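PDB 4TLV: ADP-ribosylating toxin CARDS from Mycoplasma pneumoniae, which transfers ADP-ribose from NAD(+) to multiple target proteins as a mono-ADP-ribosylating toxin and vacuolates the cytoplasm of mammalian cells. Local coordinates for residues 212-217 against 256-261; 146-151 against 177-182; 554-559 against 568-573. All blocks are in the same frame, centred on the assembly; numbering follows the deposited sequence.

Interaction 1. Residues 212-217 against 256-261; sequences PQAASV and NYNLQS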
loop_
_atom_site.group_PDB
_atom_site.type_symbol
_atom_site.label_atom_id
_atom_site.label_comp_id
_atom_site.label_asym_id
_atom_site.label_seq_id
_atom_site.Cartn_x
_atom_site.Cartn_y
_atom_site.Cartn_z
ATOM N N PRO A 212 23.656 -3.167 -3.987
ATOM C CA PRO A 212 24.230 -2.158 -4.876
ATOM C C PRO A 212 24.507 -0.834 -4.150
ATOM O O PRO A 212 23.918 -0.556 -3.107
ATOM C CB PRO A 212 23.143 -1.970 -5.938
ATOM C CG PRO A 212 21.867 -2.296 -5.224
ATOM C CD PRO A 212 22.207 -3.363 -4.210
ATOM N N GLN A 213 25.394 -0.024 -4.710
ATOM C CA GLN A 213 25.734 1.251 -4.094
ATOM C C GLN A 213 24.829 2.379 -4.564
ATOM O O GLN A 213 24.788 3.441 -3.938
ATOM C CB GLN A 213 27.192 1.601 -4.386
ATOM C CG GLN A 213 28.169 0.641 -3.724
ATOM C CD GLN A 213 29.606 0.994 -4.012
ATOM O OE1 GLN A 213 30.096 0.792 -5.124
ATOM N NE2 GLN A 213 30.294 1.535 -3.010
ATOM N N ALA A 214 24.115 2.156 -5.664
ATOM C CA ALA A 214 23.333 3.227 -6.285
ATOM C C ALA A 214 21.943 2.788 -6.743
ATOM O O ALA A 214 21.675 1.591 -6.925
ATOM C CB ALA A 214 24.096 3.829 -7.448
ATOM N N ALA A 215 21.079 3.778 -6.959
ATOM C CA ALA A 215 19.691 3.549 -7.370
ATOM C C ALA A 215 19.274 4.542 -8.441
ATOM O O ALA A 215 19.908 5.583 -8.614
ATOM C CB ALA A 215 18.755 3.648 -6.170
ATOM N N SER A 216 18.225 4.199 -9.181
ATOM C CA SER A 216 17.609 5.111 -10.129
ATOM C C SER A 216 16.112 5.146 -9.810
ATOM O O SER A 216 15.532 4.136 -9.412
ATOM C CB SER A 216 17.850 4.663 -11.570
ATOM O OG SER A 216 19.230 4.741 -11.905
ATOM N N VAL A 217 15.514 6.324 -9.942
ATOM C CA VAL A 217 14.131 6.533 -9.546
ATOM C C VAL A 217 13.474 7.382 -10.603
ATOM O O VAL A 217 14.009 8.431 -10.980
ATOM C CB VAL A 217 14.023 7.332 -8.221
ATOM C CG1 VAL A 217 12.561 7.448 -7.786
ATOM C CG2 VAL A 217 14.854 6.700 -7.127
ATOM N N ASN A 256 19.316 9.628 -10.499
ATOM C CA ASN A 256 20.208 8.603 -9.959
ATOM C C ASN A 256 20.791 9.061 -8.628
ATOM O O ASN A 256 21.206 10.217 -8.492
ATOM C CB ASN A 256 21.361 8.330 -10.935
ATOM C CG ASN A 256 20.881 8.035 -12.344
ATOM O OD1 ASN A 256 20.012 7.042 -12.487
ATOM N ND2 ASN A 256 21.286 8.705 -13.296
ATOM N N TYR A 257 20.834 8.163 -7.654
ATOM C CA TYR A 257 21.362 8.481 -6.339
ATOM C C TYR A 257 22.212 7.352 -5.796
ATOM O O TYR A 257 21.903 6.167 -5.996
ATOM C CB TYR A 257 20.234 8.678 -5.327
ATOM C CG TYR A 257 19.154 9.682 -5.689
ATOM C CD1 TYR A 257 19.354 11.054 -5.521
ATOM C CD2 TYR A 257 17.907 9.247 -6.150
ATOM C CE1 TYR A 257 18.340 11.977 -5.836
ATOM C CE2 TYR A 257 16.893 10.152 -6.464
ATOM C CZ TYR A 257 17.115 11.515 -6.298
ATOM O OH TYR A 257 16.103 12.404 -6.600
ATOM N N ASN A 258 23.264 7.710 -5.072
ATOM C CA ASN A 258 23.886 6.749 -4.185
ATOM C C ASN A 258 22.857 6.385 -3.131
ATOM O O ASN A 258 22.023 7.214 -2.753
ATOM C CB ASN A 258 25.153 7.339 -3.555
ATOM C CG ASN A 258 26.289 7.440 -4.555
ATOM O OD1 ASN A 258 26.440 6.569 -5.422
ATOM N ND2 ASN A 258 27.085 8.497 -4.456
ATOM N N LEU A 259 22.913 5.149 -2.653
ATOM C CA LEU A 259 21.894 4.618 -1.757
ATOM C C LEU A 259 21.682 5.455 -0.501
ATOM O O LEU A 259 20.552 5.603 -0.027
ATOM C CB LEU A 259 22.220 3.162 -1.394
ATOM C CG LEU A 259 21.068 2.279 -0.918
ATOM C CD1 LEU A 259 19.837 2.481 -1.808
ATOM C CD2 LEU A 259 21.464 0.798 -0.896
ATOM N N GLN A 260 22.770 6.005 0.035
ATOM C CA GLN A 260 22.699 6.810 1.241
ATOM C C GLN A 260 22.099 8.195 0.948
ATOM O O GLN A 260 21.752 8.928 1.868
ATOM C CB GLN A 260 24.089 6.933 1.893
ATOM C CG GLN A 260 25.123 7.663 1.037
ATOM C CD GLN A 260 25.865 6.752 0.053
ATOM O OE1 GLN A 260 25.341 5.722 -0.393
ATOM N NE2 GLN A 260 27.099 7.135 -0.290
ATOM N N SER A 261 21.965 8.526 -0.335
ATOM C CA SER A 261 21.437 9.822 -0.773
ATOM C C SER A 261 19.981 9.764 -1.246
ATOM O O SER A 261 19.389 10.791 -1.575
ATOM C CB SER A 261 22.276 10.354 -1.928
ATOM O OG SER A 261 23.600 10.612 -1.514
#
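Tyr257 pairs with Ala215 through both of its backbone polar groups, the hydrogen-bonded pair at the middle of an antiparallel join between strand 214-217 and strand 256-258. Ala215 N donates to Tyr257 O at 2.7 Å, and the return bond from Tyr257 N to Ala215 O measures 2.9 Å. The methyl of Ala215 and the phenol of Tyr257 leave the sheet on the same face. There the tyrosine ring, swung beside its own backbone N (chi1 -54°), offers its edge to Val217, whose CG2 stops 4.1 Å from Tyr257 CE2. Leu259, just past the strand, adds one more backbone bond, from Leu259 N to Gln213 O at 2.8 Å. Its CD2 reaches to 3.6 Å from Pro212 O, and its side chain also packs on Leu40 of helix 35-40 and Met120 of helix 115-126. On the other face Ser216 OG and Asn256 OD1 come to a very short 2.5 Å, a hydrogen bond of doubtful geometry. Segment 212-217 and residues 256-258 lie in the region inferred to form the NAD(+)-binding pocket. Three main-chain bonds carry the join, so the pairing depends little on side-chain identity, while Pro212 O is buried against the leucine methyl without a polar partner.

Interaction 2. Residues 146-151 against 177-182; sequences VRSAWL and EPEMHN. With SO4 (sulfate ion), chain G.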
loop_
_atom_site.group_PDB
_atom_site.type_symbol
_atom_site.label_atom_id
_atom_site.label_comp_id
_atom_site.label_asym_id
_atom_site.label_seq_id
_atom_site.Cartn_x
_atom_site.Cartn_y
_atom_site.Cartn_z
ATOM N N VAL A 146 -1.567 -14.603 -20.146
ATOM C CA VAL A 146 -2.154 -13.277 -20.364
ATOM C C VAL A 146 -3.612 -13.421 -20.794
ATOM O O VAL A 146 -3.904 -13.948 -21.877
ATOM C CB VAL A 146 -1.358 -12.464 -21.413
ATOM C CG1 VAL A 146 -1.934 -11.049 -21.557
ATOM C CG2 VAL A 146 0.118 -12.386 -21.024
ATOM N N ARG A 147 -4.531 -13.003 -19.932
ATOM C CA ARG A 147 -5.940 -13.247 -20.208
ATOM C C ARG A 147 -6.585 -12.150 -21.038
ATOM O O ARG A 147 -7.344 -12.444 -21.963
ATOM C CB ARG A 147 -6.752 -13.457 -18.925
ATOM C CG ARG A 147 -8.238 -13.787 -19.206
ATOM C CD ARG A 147 -8.972 -14.343 -17.981
ATOM N NE ARG A 147 -9.409 -13.275 -17.075
ATOM C CZ ARG A 147 -10.286 -13.453 -16.096
ATOM N NH1 ARG A 147 -10.825 -14.658 -15.893
ATOM N NH2 ARG A 147 -10.635 -12.436 -15.325
ATOM N N SER A 148 -6.300 -10.892 -20.696
ATOM C CA SER A 148 -7.046 -9.763 -21.269
ATOM C C SER A 148 -6.165 -8.536 -21.442
ATOM O O SER A 148 -5.090 -8.440 -20.847
ATOM C CB SER A 148 -8.218 -9.379 -20.354
ATOM O OG SER A 148 -8.976 -10.519 -19.981
ATOM N N ALA A 149 -6.644 -7.583 -22.238
ATOM C CA ALA A 149 -6.004 -6.276 -22.353
ATOM C C ALA A 149 -7.060 -5.188 -22.524
ATOM O O ALA A 149 -8.139 -5.458 -23.053
ATOM C CB ALA A 149 -5.052 -6.258 -23.519
ATOM N N TRP A 150 -6.750 -3.976 -22.046
ATOM C CA TRP A 150 -7.571 -2.784 -22.284
ATOM C C TRP A 150 -6.670 -1.674 -22.789
ATOM O O TRP A 150 -5.553 -1.509 -22.305
ATOM C CB TRP A 150 -8.206 -2.255 -20.994
ATOM C CG TRP A 150 -9.159 -3.156 -20.332
ATOM C CD1 TRP A 150 -10.520 -3.107 -20.403
ATOM C CD2 TRP A 150 -8.840 -4.253 -19.475
ATOM N NE1 TRP A 150 -11.070 -4.106 -19.638
ATOM C CE2 TRP A 150 -10.057 -4.824 -19.057
ATOM C CE3 TRP A 150 -7.639 -4.799 -19.008
ATOM C CZ2 TRP A 150 -10.112 -5.921 -18.201
ATOM C CZ3 TRP A 150 -7.694 -5.890 -18.164
ATOM C CH2 TRP A 150 -8.922 -6.439 -17.769
ATOM N N LEU A 151 -7.157 -0.892 -23.747
ATOM C CA LEU A 151 -6.459 0.321 -24.152
ATOM C C LEU A 151 -6.549 1.329 -23.013
ATOM O O LEU A 151 -7.625 1.548 -22.462
ATOM C CB LEU A 151 -7.103 0.908 -25.415
ATOM C CG LEU A 151 -6.560 2.267 -25.847
ATOM C CD1 LEU A 151 -5.088 2.178 -26.243
ATOM C CD2 LEU A 151 -7.398 2.834 -26.990
ATOM N N GLU A 177 -13.048 0.788 -22.379
ATOM C CA GLU A 177 -13.738 -0.396 -22.899
ATOM C C GLU A 177 -13.485 -0.441 -24.395
ATOM O O GLU A 177 -13.161 0.584 -24.998
ATOM C CB GLU A 177 -15.245 -0.336 -22.634
ATOM C CG GLU A 177 -15.629 -0.180 -21.177
ATOM C CD GLU A 177 -15.060 -1.275 -20.281
ATOM O OE1 GLU A 177 -14.670 -2.342 -20.799
ATOM O OE2 GLU A 177 -15.007 -1.067 -19.048
ATOM N N PRO A 178 -13.599 -1.634 -25.004
ATOM C CA PRO A 178 -13.956 -2.899 -24.363
ATOM C C PRO A 178 -12.723 -3.723 -24.032
ATOM O O PRO A 178 -11.639 -3.503 -24.569
ATOM C CB PRO A 178 -14.741 -3.631 -25.461
ATOM C CG PRO A 178 -14.404 -2.893 -26.776
ATOM C CD PRO A 178 -13.392 -1.819 -26.447
ATOM N N GLU A 179 -12.907 -4.690 -23.150
ATOM C CA GLU A 179 -11.854 -5.624 -22.820
ATOM C C GLU A 179 -11.565 -6.483 -24.036
ATOM O O GLU A 179 -12.484 -6.883 -24.749
ATOM C CB GLU A 179 -12.333 -6.495 -21.674
ATOM C CG GLU A 179 -11.314 -7.447 -21.127
ATOM C CD GLU A 179 -11.933 -8.364 -20.101
ATOM O OE1 GLU A 179 -12.929 -7.957 -19.465
ATOM O OE2 GLU A 179 -11.432 -9.490 -19.937
ATOM N N MET A 180 -10.293 -6.753 -24.290
ATOM C CA MET A 180 -9.911 -7.652 -25.367
ATOM C C MET A 180 -9.413 -8.976 -24.778
ATOM O O MET A 180 -8.493 -8.985 -23.958
ATOM C CB MET A 180 -8.817 -7.005 -26.211
ATOM C CG MET A 180 -9.249 -5.701 -26.879
ATOM S SD MET A 180 -7.864 -4.792 -27.583
ATOM C CE MET A 180 -7.378 -3.789 -26.178
ATOM N N HIS A 181 -10.015 -10.092 -25.180
ATOM C CA HIS A 181 -9.605 -11.393 -24.654
ATOM C C HIS A 181 -8.539 -12.073 -25.506
ATOM O O HIS A 181 -8.622 -12.080 -26.732
ATOM C CB HIS A 181 -10.805 -12.334 -24.482
ATOM C CG HIS A 181 -10.425 -13.692 -23.967
ATOM N ND1 HIS A 181 -10.072 -13.918 -22.651
ATOM C CD2 HIS A 181 -10.316 -14.890 -24.596
ATOM C CE1 HIS A 181 -9.779 -15.199 -22.488
ATOM N NE2 HIS A 181 -9.920 -15.811 -23.651
ATOM N N ASN A 182 -7.541 -12.661 -24.849
ATOM C CA ASN A 182 -6.473 -13.364 -25.532
ATOM C C ASN A 182 -6.889 -14.791 -25.893
ATOM O O ASN A 182 -7.116 -15.623 -25.003
ATOM C CB ASN A 182 -5.243 -13.416 -24.635
ATOM C CG ASN A 182 -4.090 -14.136 -25.279
ATOM O OD1 ASN A 182 -4.134 -14.473 -26.462
ATOM N ND2 ASN A 182 -3.033 -14.373 -24.505
HETATM S S SO4 G . -12.219 -14.489 -12.322
HETATM O O1 SO4 G . -12.081 -15.473 -13.392
HETATM O O2 SO4 G . -13.517 -14.626 -11.638
HETATM O O3 SO4 G . -11.157 -14.712 -11.347
HETATM O O4 SO4 G . -12.124 -13.132 -12.897
HETATM O O HOH W 1 -10.946 -11.865 -21.138
HETATM O O HOH W 2 -13.769 -4.286 -18.791
HETATM O O HOH W 3 -9.952 -1.440 -24.457
#
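Ala149 and Met180 exchange two backbone hydrogen bonds, Ala149 N to Met180 O at 2.9 Å and Met180 N to Ala149 O at 2.8 Å. Two more direct bonds join the segments. Asn182 N donates to Arg147 O, and the other uses a side chain: with CG anti to the backbone N (chi1 180°), Asn182 aims ND2 at Val146 O, 2.8 Å away and close to its own amide plane. Asn182 OD1 accepts from His184 N, which helps fix the amide's rotation.

Water extends this polar network. One molecule donates to Ser148 OG and hydrogen-bonds His181 ND1, a second links Trp150 NE1 to Glu177 OE1, and a third joins Leu151 N to Pro178 O.

Nonpolar contact centres on Trp150, whose indole runs alongside the extended Glu179 chain. Glu179 CG sits over one ring face near the rim, 3.5 Å from Trp150 CZ2, while its carboxylate plane is turned 39° from the ring. Met180 CE approaches Ala149 CB to 4.3 Å.

Among charged groups, Arg147 NH1 and NH2 each donate to a different oxygen of a sulfate, probably from the crystallisation liquor, and Arg8 holds the same ion. Arg147 NE forms a salt bridge with Glu82, which also hydrogen-bonds Ser148 OG.

The two strands form a hairpin of the mART-domain sheet. Strand 76-84 flanks 146-151 on its other edge, where Arg147 and Ser148 both face Glu82 in a classic beta bulge, and helix 18-24 packs on Val146 and Ala149.

Interaction 3. Residues 554-559 against 568-573; sequences QLKVII and YSTYDK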
loop_
_atom_site.group_PDB
_atom_site.type_symbol
_atom_site.label_atom_id
_atom_site.label_comp_id
_atom_site.label_asym_id
_atom_site.label_seq_id
_atom_site.Cartn_x
_atom_site.Cartn_y
_atom_site.Cartn_z
ATOM N N GLN A 554 12.958 -12.184 21.782
ATOM C CA GLN A 554 11.767 -12.719 21.135
ATOM C C GLN A 554 10.476 -12.494 21.914
ATOM O O GLN A 554 10.365 -12.822 23.103
ATOM C CB GLN A 554 11.921 -14.215 20.819
ATOM C CG GLN A 554 10.776 -14.739 19.957
ATOM C CD GLN A 554 10.941 -16.202 19.558
ATOM O OE1 GLN A 554 11.971 -16.824 19.837
ATOM N NE2 GLN A 554 9.925 -16.752 18.894
ATOM N N LEU A 555 9.490 -11.937 21.222
ATOM C CA LEU A 555 8.171 -11.699 21.805
ATOM C C LEU A 555 7.429 -13.014 21.991
ATOM O O LEU A 555 7.301 -13.799 21.049
ATOM C CB LEU A 555 7.350 -10.773 20.893
ATOM C CG LEU A 555 6.077 -10.184 21.491
ATOM C CD1 LEU A 555 6.451 -9.254 22.667
ATOM C CD2 LEU A 555 5.277 -9.432 20.444
ATOM N N LYS A 556 6.929 -13.252 23.203
ATOM C CA LYS A 556 6.083 -14.406 23.473
ATOM C C LYS A 556 4.986 -14.072 24.479
ATOM O O LYS A 556 4.984 -12.986 25.065
ATOM C CB LYS A 556 6.915 -15.585 24.000
ATOM C CG LYS A 556 8.027 -16.032 23.074
ATOM C CD LYS A 556 8.582 -17.387 23.518
ATOM C CE LYS A 556 9.941 -17.663 22.899
ATOM N NZ LYS A 556 10.520 -18.932 23.433
ATOM N N VAL A 557 4.056 -15.008 24.669
ATOM C CA VAL A 557 2.960 -14.840 25.619
ATOM C C VAL A 557 2.823 -16.077 26.519
ATOM O O VAL A 557 2.912 -17.215 26.053
ATOM C CB VAL A 557 1.610 -14.638 24.915
ATOM C CG1 VAL A 557 0.551 -14.272 25.922
ATOM C CG2 VAL A 557 1.701 -13.552 23.877
ATOM N N ILE A 558 2.595 -15.850 27.808
ATOM C CA ILE A 558 2.383 -16.958 28.743
ATOM C C ILE A 558 1.008 -17.567 28.535
ATOM O O ILE A 558 0.017 -16.853 28.426
ATOM C CB ILE A 558 2.570 -16.505 30.212
ATOM C CG1 ILE A 558 3.991 -15.989 30.410
ATOM C CG2 ILE A 558 2.270 -17.669 31.167
ATOM C CD1 ILE A 558 4.246 -15.322 31.766
ATOM N N ILE A 559 0.941 -18.894 28.464
ATOM C CA ILE A 559 -0.307 -19.555 28.106
ATOM C C ILE A 559 -1.257 -19.816 29.274
ATOM O O ILE A 559 -2.473 -19.657 29.145
ATOM C CB ILE A 559 -0.049 -20.894 27.363
ATOM C CG1 ILE A 559 0.528 -20.631 25.978
ATOM C CG2 ILE A 559 -1.328 -21.676 27.251
ATOM C CD1 ILE A 559 0.752 -21.918 25.157
ATOM N N TYR A 568 5.866 -11.019 27.049
ATOM C CA TYR A 568 7.233 -10.792 27.491
ATOM C C TYR A 568 8.189 -11.010 26.331
ATOM O O TYR A 568 7.783 -11.477 25.268
ATOM C CB TYR A 568 7.570 -11.743 28.660
ATOM C CG TYR A 568 7.651 -13.206 28.266
ATOM C CD1 TYR A 568 6.503 -13.994 28.173
ATOM C CD2 TYR A 568 8.876 -13.796 27.987
ATOM C CE1 TYR A 568 6.573 -15.334 27.800
ATOM C CE2 TYR A 568 8.963 -15.137 27.624
ATOM C CZ TYR A 568 7.811 -15.899 27.531
ATOM O OH TYR A 568 7.905 -17.224 27.158
ATOM N N SER A 569 9.456 -10.657 26.511
ATOM C CA SER A 569 10.468 -11.030 25.529
ATOM C C SER A 569 11.576 -11.854 26.189
ATOM O O SER A 569 11.811 -11.732 27.397
ATOM C CB SER A 569 11.057 -9.803 24.820
ATOM O OG SER A 569 11.820 -8.978 25.691
ATOM N N THR A 570 12.267 -12.664 25.389
ATOM C CA THR A 570 13.194 -13.655 25.929
ATOM C C THR A 570 14.350 -14.012 24.998
ATOM O O THR A 570 14.251 -13.879 23.776
ATOM C CB THR A 570 12.440 -14.950 26.324
ATOM O OG1 THR A 570 13.364 -15.900 26.866
ATOM C CG2 THR A 570 11.727 -15.565 25.114
ATOM N N TYR A 571 15.453 -14.461 25.589
ATOM C CA TYR A 571 16.557 -15.019 24.819
ATOM C C TYR A 571 16.405 -16.535 24.618
ATOM O O TYR A 571 17.168 -17.142 23.869
ATOM C CB TYR A 571 17.900 -14.741 25.499
ATOM C CG TYR A 571 18.358 -13.302 25.453
ATOM C CD1 TYR A 571 18.623 -12.673 24.240
ATOM C CD2 TYR A 571 18.536 -12.572 26.622
ATOM C CE1 TYR A 571 19.050 -11.358 24.196
ATOM C CE2 TYR A 571 18.959 -11.261 26.584
ATOM C CZ TYR A 571 19.211 -10.660 25.373
ATOM O OH TYR A 571 19.639 -9.359 25.343
ATOM N N ASP A 572 15.436 -17.146 25.293
ATOM C CA ASP A 572 15.265 -18.597 25.219
ATOM C C ASP A 572 14.406 -19.003 24.033
ATOM O O ASP A 572 13.227 -18.674 23.975
ATOM C CB ASP A 572 14.644 -19.137 26.507
ATOM C CG ASP A 572 15.572 -19.007 27.698
ATOM O OD1 ASP A 572 16.810 -18.999 27.495
ATOM O OD2 ASP A 572 15.058 -18.912 28.835
ATOM N N LYS A 573 14.996 -19.731 23.092
ATOM C CA LYS A 573 14.275 -20.133 21.886
ATOM C C LYS A 573 13.144 -21.106 22.218
ATOM O O LYS A 573 12.050 -21.022 21.653
ATOM C CB LYS A 573 15.234 -20.747 20.863
ATOM C CG LYS A 573 16.384 -19.832 20.463
ATOM C CD LYS A 573 17.259 -20.485 19.401
ATOM C CE LYS A 573 18.428 -19.590 19.003
ATOM N NZ LYS A 573 19.269 -20.221 17.942
#
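Tyr568 holds its ring between its own backbone N and carbonyl carbon (chi1 68°), and Lys556 turns CG beside its backbone N (chi1 -58°) before running out extended; together these torsions set Lys556 CB off-centre over the Tyr568 ring and send the rest of the lysine obliquely past the hydroxyl. Lys556 CB makes a CH-pi contact, 4.1 Å from the Tyr568 ring centroid, and Ile558 CG1 meets Tyr568 CE1 at 3.7 Å, the two side chains nearly perpendicular. Farther out, Lys556 CE rests 3.5 Å from Thr570 CG2. The ammonium then reaches past the strand end: Lys556 NZ donates to Asp572 O at 2.8 Å, in the carbonyl plane, and weakly to Lys573 O. Thr570 OG1 accepts from Asp572 N in an ST turn, which shapes the backbone that offers these carbonyls.

Beneath the side chains, Lys556 and Tyr568 exchange two nearly straight backbone bonds, and Gln554 and Thr570 another two, as expected for an antiparallel hairpin in this beta-trefoil domain. Glu575 OE1 receives both the Lys556 ammonium, in a salt bridge, and the Tyr568 hydroxyl. The buried lysine charge is thus met by a carboxylate, one well-placed carbonyl oxygen and a second, weakly bound one, which would probably favour its protonated form.

From the N terminus, interaction 2 comes first, closing a loop of 25 residues between 146-151 and 177-182, within the hairpin of strands 146-156 and 168-181 of the mART domain. The chain then enters the inferred NAD(+)-binding region, where interaction 1 brings 256-261 back to 212-217 across 38 residues; this loop contains the Cys232-Cys249 disulfide. After the whole D2 domain, interaction 3 closes the shortest loop, of eight residues, in D3. The three loops follow in series, none nested or crossing. The centres of interaction 2 and interaction 3, on opposite sides of the chain's centre, are about 52 Å apart. Each ties its own region locally.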